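Local coordinates for protein heme oxygenase (mycobilin-producing) (Mycobacterium tuberculosis, PDB 4NL5) that degrades heme oxidatively to mycobilin with release of its iron, using oxygen and an external electron donor, and works as a homodimer, at residues 3-8 / 89-94; 9-14 / 49-54. All blocks are in the same frame, centred on the assembly; numbering follows the deposited sequence.

Contact 1: residues 3-8 / 89-94; sequences VVKINA and LLEFEV. With HEM (protoporphyrin IX containing Fe), chain C; CYN (cyanide ion), chain D.
Lys5 and Glu91 meet on the heme-side face of an antiparallel strand pair, in a salt bridge between Lys5 NZ and Glu91 OE1 of 2.7 Å. The lysine chain turns about its CB-CG bond (chi2 -72°) and then runs extended, which carries its amine obliquely across the glutamate, and the carboxylate accepts it through the anti lone pair of OE1. A water bound by Lys5 NZ donates in turn to Phe92 O, and the amine has a second salt bridge with Asp60 of helix 60-67. Further along this face Leu89 CD1 lies 3.5 Å from the heme vinyl carbon CBB, which Lys5 CB also touches. Asn7 CG stands anti to the backbone N (chi1 -153°), bringing ND2 over the porphyrin, where it donates a nearly straight bond (171°) of 2.8 Å to the cyanide N; the cyanide, bound to the heme iron through its carbon, thus receives one hydrogen bond at its nitrogen end. On the other face Ile6 CD1 reaches Phe92 CE2 obliquely at 3.9 Å, and Val4 CG2 meets Val94 CG2 at 3.7 Å. Paired backbone bonds join Val4 with Phe92 and Ile6 with Leu90. Strand 51-57 flanks strand 3-10 on its other edge, helix 60-67 packs over Lys5, Leu89 and Glu91, and a strand of the second subunit continues the sheet beyond residues 91-94.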
loop_
_atom_site.group_PDB
_atom_site.type_symbol
_atom_site.label_atom_id
_atom_site.label_comp_id
_atom_site.label_asym_id
_atom_site.label_seq_id
_atom_site.Cartn_x
_atom_site.Cartn_y
_atom_site.Cartn_z
ATOM N N VAL A 3 -2.999 7.521 8.503
ATOM C CA VAL A 3 -3.220 6.083 8.529
ATOM C C VAL A 3 -3.496 5.590 7.124
ATOM O O VAL A 3 -3.844 6.371 6.234
ATOM C CB VAL A 3 -4.392 5.692 9.479
ATOM C CG1 VAL A 3 -4.045 6.049 10.906
ATOM C CG2 VAL A 3 -5.702 6.378 9.061
ATOM N N VAL A 4 -3.326 4.288 6.931
ATOM C CA VAL A 4 -3.622 3.640 5.661
ATOM C C VAL A 4 -4.579 2.486 5.930
ATOM O O VAL A 4 -4.358 1.662 6.825
ATOM C CB VAL A 4 -2.336 3.128 4.966
ATOM C CG1 VAL A 4 -2.663 2.269 3.776
ATOM C CG2 VAL A 4 -1.467 4.302 4.552
ATOM N N LYS A 5 -5.659 2.454 5.161
ATOM C CA LYS A 5 -6.630 1.385 5.255
ATOM C C LYS A 5 -6.682 0.756 3.891
ATOM O O LYS A 5 -7.093 1.401 2.931
ATOM C CB LYS A 5 -8.005 1.910 5.651
ATOM C CG LYS A 5 -7.994 2.835 6.873
ATOM C CD LYS A 5 -7.744 2.075 8.158
ATOM C CE LYS A 5 -7.872 3.025 9.366
ATOM N NZ LYS A 5 -7.564 2.342 10.642
ATOM N N ILE A 6 -6.253 -0.493 3.808
ATOM C CA ILE A 6 -6.247 -1.207 2.540
ATOM C C ILE A 6 -7.400 -2.186 2.502
ATOM O O ILE A 6 -7.433 -3.104 3.316
ATOM C CB ILE A 6 -4.939 -1.996 2.338
ATOM C CG1 ILE A 6 -3.722 -1.070 2.445
ATOM C CG2 ILE A 6 -4.959 -2.714 0.986
ATOM C CD1 ILE A 6 -2.399 -1.792 2.226
ATOM N N ASN A 7 -8.317 -2.022 1.550
ATOM C CA ASN A 7 -9.320 -3.043 1.315
ATOM C C ASN A 7 -8.764 -4.014 0.296
ATOM O O ASN A 7 -8.532 -3.651 -0.865
ATOM C CB ASN A 7 -10.640 -2.443 0.839
ATOM C CG ASN A 7 -11.832 -3.312 1.193
ATOM O OD1 ASN A 7 -11.862 -3.920 2.260
ATOM N ND2 ASN A 7 -12.827 -3.356 0.310
ATOM N N ALA A 8 -8.521 -5.240 0.742
ATOM C CA ALA A 8 -7.990 -6.277 -0.141
ATOM C C ALA A 8 -9.137 -7.091 -0.707
ATOM O O ALA A 8 -9.770 -7.853 0.020
ATOM C CB ALA A 8 -7.019 -7.165 0.603
ATOM N N LEU A 89 -10.135 -5.917 5.374
ATOM C CA LEU A 89 -9.546 -4.604 5.633
ATOM C C LEU A 89 -8.229 -4.710 6.405
ATOM O O LEU A 89 -8.194 -5.244 7.508
ATOM C CB LEU A 89 -10.515 -3.713 6.411
ATOM C CG LEU A 89 -10.034 -2.264 6.549
ATOM C CD1 LEU A 89 -9.990 -1.596 5.180
ATOM C CD2 LEU A 89 -10.924 -1.467 7.522
ATOM N N LEU A 90 -7.153 -4.207 5.805
ATOM C CA LEU A 90 -5.835 -4.208 6.431
ATOM C C LEU A 90 -5.542 -2.795 6.899
ATOM O O LEU A 90 -5.543 -1.867 6.094
ATOM C CB LEU A 90 -4.763 -4.678 5.448
ATOM C CG LEU A 90 -5.144 -5.843 4.534
ATOM C CD1 LEU A 90 -3.963 -6.226 3.613
ATOM C CD2 LEU A 90 -5.591 -7.041 5.354
ATOM N N GLU A 91 -5.314 -2.620 8.198
ATOM C CA GLU A 91 -5.209 -1.277 8.768
ATOM C C GLU A 91 -3.805 -1.021 9.308
ATOM O O GLU A 91 -3.273 -1.843 10.046
ATOM C CB GLU A 91 -6.232 -1.090 9.885
ATOM C CG GLU A 91 -7.655 -1.442 9.480
ATOM C CD GLU A 91 -8.654 -1.161 10.587
ATOM O OE1 GLU A 91 -8.671 -0.024 11.114
ATOM O OE2 GLU A 91 -9.394 -2.092 10.953
ATOM N N PHE A 92 -3.245 0.131 8.943
ATOM C CA PHE A 92 -1.863 0.506 9.257
ATOM C C PHE A 92 -1.770 1.936 9.769
ATOM O O PHE A 92 -2.620 2.765 9.471
ATOM C CB PHE A 92 -0.960 0.393 8.018
ATOM C CG PHE A 92 -0.873 -0.989 7.445
ATOM C CD1 PHE A 92 0.139 -1.852 7.836
ATOM C CD2 PHE A 92 -1.795 -1.419 6.485
ATOM C CE1 PHE A 92 0.233 -3.136 7.291
ATOM C CE2 PHE A 92 -1.710 -2.700 5.953
ATOM C CZ PHE A 92 -0.690 -3.555 6.357
ATOM N N GLU A 93 -0.709 2.217 10.513
ATOM C CA GLU A 93 -0.293 3.583 10.804
ATOM C C GLU A 93 0.955 3.900 9.980
ATOM O O GLU A 93 1.826 3.053 9.820
ATOM C CB GLU A 93 -0.020 3.764 12.301
ATOM C CG GLU A 93 -1.294 3.843 13.124
ATOM C CD GLU A 93 -1.081 3.577 14.601
ATOM O OE1 GLU A 93 0.059 3.271 15.011
ATOM O OE2 GLU A 93 -2.067 3.683 15.355
ATOM N N VAL A 94 1.024 5.113 9.442
ATOM C CA VAL A 94 2.175 5.539 8.663
ATOM C C VAL A 94 3.327 5.914 9.589
ATOM O O VAL A 94 3.233 6.864 10.373
ATOM C CB VAL A 94 1.818 6.732 7.742
ATOM C CG1 VAL A 94 3.041 7.199 6.957
ATOM C CG2 VAL A 94 0.682 6.345 6.791
HETATM C CHA HEM C . -16.251 -2.934 -3.308
HETATM C CHB HEM C . -15.559 -1.627 1.298
HETATM C CHC HEM C . -12.886 2.070 -0.329
HETATM C CHD HEM C . -15.328 1.692 -4.493
HETATM C C1A HEM C . -16.207 -2.970 -1.935
HETATM C C2A HEM C . -16.614 -4.084 -1.102
HETATM C C3A HEM C . -16.422 -3.729 0.169
HETATM C C4A HEM C . -15.905 -2.375 0.191
HETATM C CMA HEM C . -16.702 -4.620 1.399
HETATM C CAA HEM C . -17.148 -5.451 -1.604
HETATM C CBA HEM C . -18.677 -5.456 -1.636
HETATM C CGA HEM C . -19.224 -4.454 -2.628
HETATM O O1A HEM C . -19.880 -3.463 -2.194
HETATM O O2A HEM C . -19.012 -4.639 -3.858
HETATM C C1B HEM C . -14.631 -0.605 1.248
HETATM C C2B HEM C . -13.728 -0.195 2.313
HETATM C C3B HEM C . -12.985 0.839 1.851
HETATM C C4B HEM C . -13.396 1.095 0.489
HETATM C CMB HEM C . -13.704 -0.880 3.697
HETATM C CAB HEM C . -11.854 1.677 2.499
HETATM C CBB HEM C . -11.075 1.231 3.486
HETATM C C1C HEM C . -13.391 2.337 -1.579
HETATM C C2C HEM C . -13.105 3.518 -2.368
HETATM C C3C HEM C . -13.780 3.400 -3.531
HETATM C C4C HEM C . -14.512 2.154 -3.489
HETATM C CMC HEM C . -12.150 4.649 -1.900
HETATM C CAC HEM C . -13.866 4.337 -4.764
HETATM C CBC HEM C . -13.313 5.549 -4.846
HETATM C C1D HEM C . -15.711 0.386 -4.619
HETATM C C2D HEM C . -16.148 -0.238 -5.843
HETATM C C3D HEM C . -16.422 -1.690 -5.468
HETATM C C4D HEM C . -16.129 -1.793 -4.064
HETATM C CMD HEM C . -16.284 0.435 -7.226
HETATM C CAD HEM C . -16.921 -2.831 -6.382
HETATM C CBD HEM C . -18.425 -2.710 -6.539
HETATM C CGD HEM C . -18.923 -3.719 -7.548
HETATM O O1D HEM C . -20.097 -3.597 -7.984
HETATM O O2D HEM C . -18.153 -4.641 -7.925
HETATM N NA HEM C . -15.775 -1.937 -1.116
HETATM N NB HEM C . -14.395 0.205 0.156
HETATM N NC HEM C . -14.269 1.520 -2.283
HETATM N ND HEM C . -15.705 -0.559 -3.608
HETATM FE FE HEM C . -15.057 -0.200 -1.724
HETATM C C CYN D . -13.099 -0.683 -2.283
HETATM N N CYN D . -12.680 -1.685 -1.951
HETATM O O HOH W 1 -4.946 2.338 11.119
#

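Contact 2: residues 9-14 / 49-54; sequences IEVPAG and ERYFVV. With CYN (cyanide ion), chain D.
Part of the distal wall of the heme pocket is built here, where two neighbouring antiparallel strands of the dimeric alpha-beta barrel fold bring Ile9 and Val53 to the cyanide. Ile9 CD1 approaches the cyanide N to 3.2 Å, and Val53 CG2 stands 3.5 Å from the same nitrogen. The two methyls also touch each other, so apolar groups press together beside the ligand's nitrogen end. Ile9 has CG1 anti to its carbonyl carbon (chi1 -64°) and continues extended to CD1, a shape that places its terminal methyl at the ligand. Phe23 of helix 16-25 packs against both side chains, and Ala84 also touches Ile9.

Ile9 and Tyr51 form an antiparallel hydrogen-bonded pair. Ile9 N donates to Tyr51 O at 2.9 Å, while the return bond from Tyr51 N to Ile9 O is more bent, 136° at the hydrogen. Both donors lie in the plane of the accepting carbonyl. Val11 CG2 comes to the Tyr51 ring 4.0 Å from CE2, the two side chains crossing at about a right angle. The far end of that ring is tied to helix 16-25 by a hydrogen bond between Tyr51 OH and Glu20.

Past the paired residues, Glu10 and Arg50 run side by side in the same direction, with Glu10 CG 3.8 Å from Arg50 CG. Their charged groups do not meet directly, since Glu10 OE2 and Arg50 NH1 are 5.2 Å apart, and Arg50 NH2 has its salt bridge with Glu48. Between them sits a water, in the guanidinium plane at its edge, which accepts from Arg50 NH1 at 3.1 Å and donates to Glu10 OE2 at 2.7 Å.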
loop_
_atom_site.group_PDB
_atom_site.type_symbol
_atom_site.label_atom_id
_atom_site.label_comp_id
_atom_site.label_asym_id
_atom_site.label_seq_id
_atom_site.Cartn_x
_atom_site.Cartn_y
_atom_site.Cartn_z
ATOM N N ILE A 9 -9.387 -6.927 -2.003
ATOM C CA ILE A 9 -10.579 -7.477 -2.657
ATOM C C ILE A 9 -10.259 -8.747 -3.421
ATOM O O ILE A 9 -9.315 -8.782 -4.200
ATOM C CB ILE A 9 -11.177 -6.463 -3.629
ATOM C CG1 ILE A 9 -11.678 -5.233 -2.890
ATOM C CG2 ILE A 9 -12.322 -7.084 -4.428
ATOM C CD1 ILE A 9 -12.178 -4.173 -3.832
ATOM N N GLU A 10 -11.050 -9.787 -3.197
ATOM C CA GLU A 10 -10.945 -11.004 -3.973
ATOM C C GLU A 10 -11.909 -10.922 -5.153
ATOM O O GLU A 10 -13.086 -10.619 -4.979
ATOM C CB GLU A 10 -11.242 -12.224 -3.093
ATOM C CG GLU A 10 -10.384 -12.281 -1.831
ATOM C CD GLU A 10 -10.972 -13.153 -0.736
ATOM O OE1 GLU A 10 -11.583 -14.198 -1.058
ATOM O OE2 GLU A 10 -10.830 -12.782 0.450
ATOM N N VAL A 11 -11.413 -11.155 -6.359
ATOM C CA VAL A 11 -12.302 -11.192 -7.517
ATOM C C VAL A 11 -12.076 -12.459 -8.319
ATOM O O VAL A 11 -10.975 -13.002 -8.322
ATOM C CB VAL A 11 -12.120 -9.957 -8.444
ATOM C CG1 VAL A 11 -12.428 -8.670 -7.690
ATOM C CG2 VAL A 11 -10.730 -9.916 -9.026
ATOM N N PRO A 12 -13.134 -12.952 -8.980
ATOM C CA PRO A 12 -13.019 -14.111 -9.869
ATOM C C PRO A 12 -12.005 -13.886 -10.987
ATOM O O PRO A 12 -11.685 -12.749 -11.322
ATOM C CB PRO A 12 -14.431 -14.248 -10.446
ATOM C CG PRO A 12 -15.315 -13.680 -9.382
ATOM C CD PRO A 12 -14.538 -12.530 -8.806
ATOM N N ALA A 13 -11.487 -14.970 -11.545
ATOM C CA ALA A 13 -10.642 -14.868 -12.727
ATOM C C ALA A 13 -11.377 -14.115 -13.832
ATOM O O ALA A 13 -12.570 -14.360 -14.077
ATOM C CB ALA A 13 -10.229 -16.255 -13.214
ATOM N N GLY A 14 -10.683 -13.172 -14.465
ATOM C CA GLY A 14 -11.248 -12.438 -15.589
ATOM C C GLY A 14 -12.116 -11.265 -15.183
ATOM O O GLY A 14 -12.584 -10.489 -16.019
ATOM N N GLU A 49 -3.094 -12.248 -5.099
ATOM C CA GLU A 49 -4.124 -12.433 -6.104
ATOM C C GLU A 49 -5.247 -11.425 -5.899
ATOM O O GLU A 49 -6.165 -11.333 -6.713
ATOM C CB GLU A 49 -4.679 -13.862 -6.058
ATOM C CG GLU A 49 -3.634 -14.958 -6.257
ATOM C CD GLU A 49 -4.218 -16.357 -6.104
ATOM O OE1 GLU A 49 -5.438 -16.523 -6.320
ATOM O OE2 GLU A 49 -3.466 -17.292 -5.753
ATOM N N ARG A 50 -5.174 -10.669 -4.802
ATOM C CA ARG A 50 -6.208 -9.700 -4.492
ATOM C C ARG A 50 -5.852 -8.325 -5.027
ATOM O O ARG A 50 -4.676 -7.961 -5.093
ATOM C CB ARG A 50 -6.426 -9.621 -2.971
ATOM C CG ARG A 50 -6.894 -10.929 -2.338
ATOM C CD ARG A 50 -6.937 -10.821 -0.817
ATOM N NE ARG A 50 -5.601 -10.590 -0.263
ATOM C CZ ARG A 50 -5.335 -10.474 1.034
ATOM N NH1 ARG A 50 -6.320 -10.557 1.918
ATOM N NH2 ARG A 50 -4.086 -10.272 1.447
ATOM N N TYR A 51 -6.868 -7.557 -5.398
ATOM C CA TYR A 51 -6.677 -6.135 -5.647
ATOM C C TYR A 51 -6.479 -5.423 -4.315
ATOM O O TYR A 51 -7.152 -5.737 -3.341
ATOM C CB TYR A 51 -7.873 -5.544 -6.402
ATOM C CG TYR A 51 -7.818 -5.713 -7.905
ATOM C CD1 TYR A 51 -7.528 -4.631 -8.731
ATOM C CD2 TYR A 51 -8.073 -6.944 -8.504
ATOM C CE1 TYR A 51 -7.482 -4.770 -10.105
ATOM C CE2 TYR A 51 -8.024 -7.094 -9.888
ATOM C CZ TYR A 51 -7.735 -6.004 -10.675
ATOM O OH TYR A 51 -7.694 -6.136 -12.029
ATOM N N PHE A 52 -5.535 -4.487 -4.253
ATOM C CA PHE A 52 -5.389 -3.674 -3.049
ATOM C C PHE A 52 -5.946 -2.280 -3.307
ATOM O O PHE A 52 -5.476 -1.566 -4.204
ATOM C CB PHE A 52 -3.918 -3.545 -2.604
ATOM C CG PHE A 52 -3.387 -4.706 -1.793
ATOM C CD1 PHE A 52 -4.057 -5.920 -1.731
ATOM C CD2 PHE A 52 -2.188 -4.565 -1.082
ATOM C CE1 PHE A 52 -3.534 -6.983 -0.983
ATOM C CE2 PHE A 52 -1.669 -5.609 -0.333
ATOM C CZ PHE A 52 -2.348 -6.828 -0.283
ATOM N N VAL A 53 -6.938 -1.891 -2.513
ATOM C CA VAL A 53 -7.464 -0.545 -2.573
ATOM C C VAL A 53 -6.837 0.232 -1.424
ATOM O O VAL A 53 -7.243 0.086 -0.281
ATOM C CB VAL A 53 -8.996 -0.544 -2.483
ATOM C CG1 VAL A 53 -9.534 0.873 -2.548
ATOM C CG2 VAL A 53 -9.575 -1.402 -3.627
ATOM N N VAL A 54 -5.815 1.022 -1.736
ATOM C CA VAL A 54 -4.995 1.653 -0.705
ATOM C C VAL A 54 -5.519 3.043 -0.407
ATOM O O VAL A 54 -5.338 3.947 -1.210
ATOM C CB VAL A 54 -3.502 1.748 -1.129
ATOM C CG1 VAL A 54 -2.650 2.318 0.026
ATOM C CG2 VAL A 54 -2.968 0.386 -1.546
HETATM C C CYN D . -13.099 -0.683 -2.283
HETATM N N CYN D . -12.680 -1.685 -1.951
HETATM O O HOH W 2 -9.316 -10.680 1.248
HETATM O O HOH W 3 -8.731 -12.378 -6.397
#

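How the contacts relate
Contacts 1 and 2 lie on the same antiparallel sheet, their centres about 15 Å apart, and share strand 3-10, which has strand 86-98 along one edge and strand 51-57 along the other. Along the chain, contact 2 is nested within the loop closed by contact 1. The two adjoin directly: Asn7 O and Val53 N, 2.9 Å apart, probably form a hydrogen bond, and Ile6 CG2 packs on Phe52 CG at 3.8 Å. Both reach the cyanide, contact 1 with a polar donor and contact 2 with apolar methyls, so strand 3-10 contributes to the distal pocket in both, through Asn7 and Ile9. Each also touches the second subunit, linking pocket and dimer interface through one sheet.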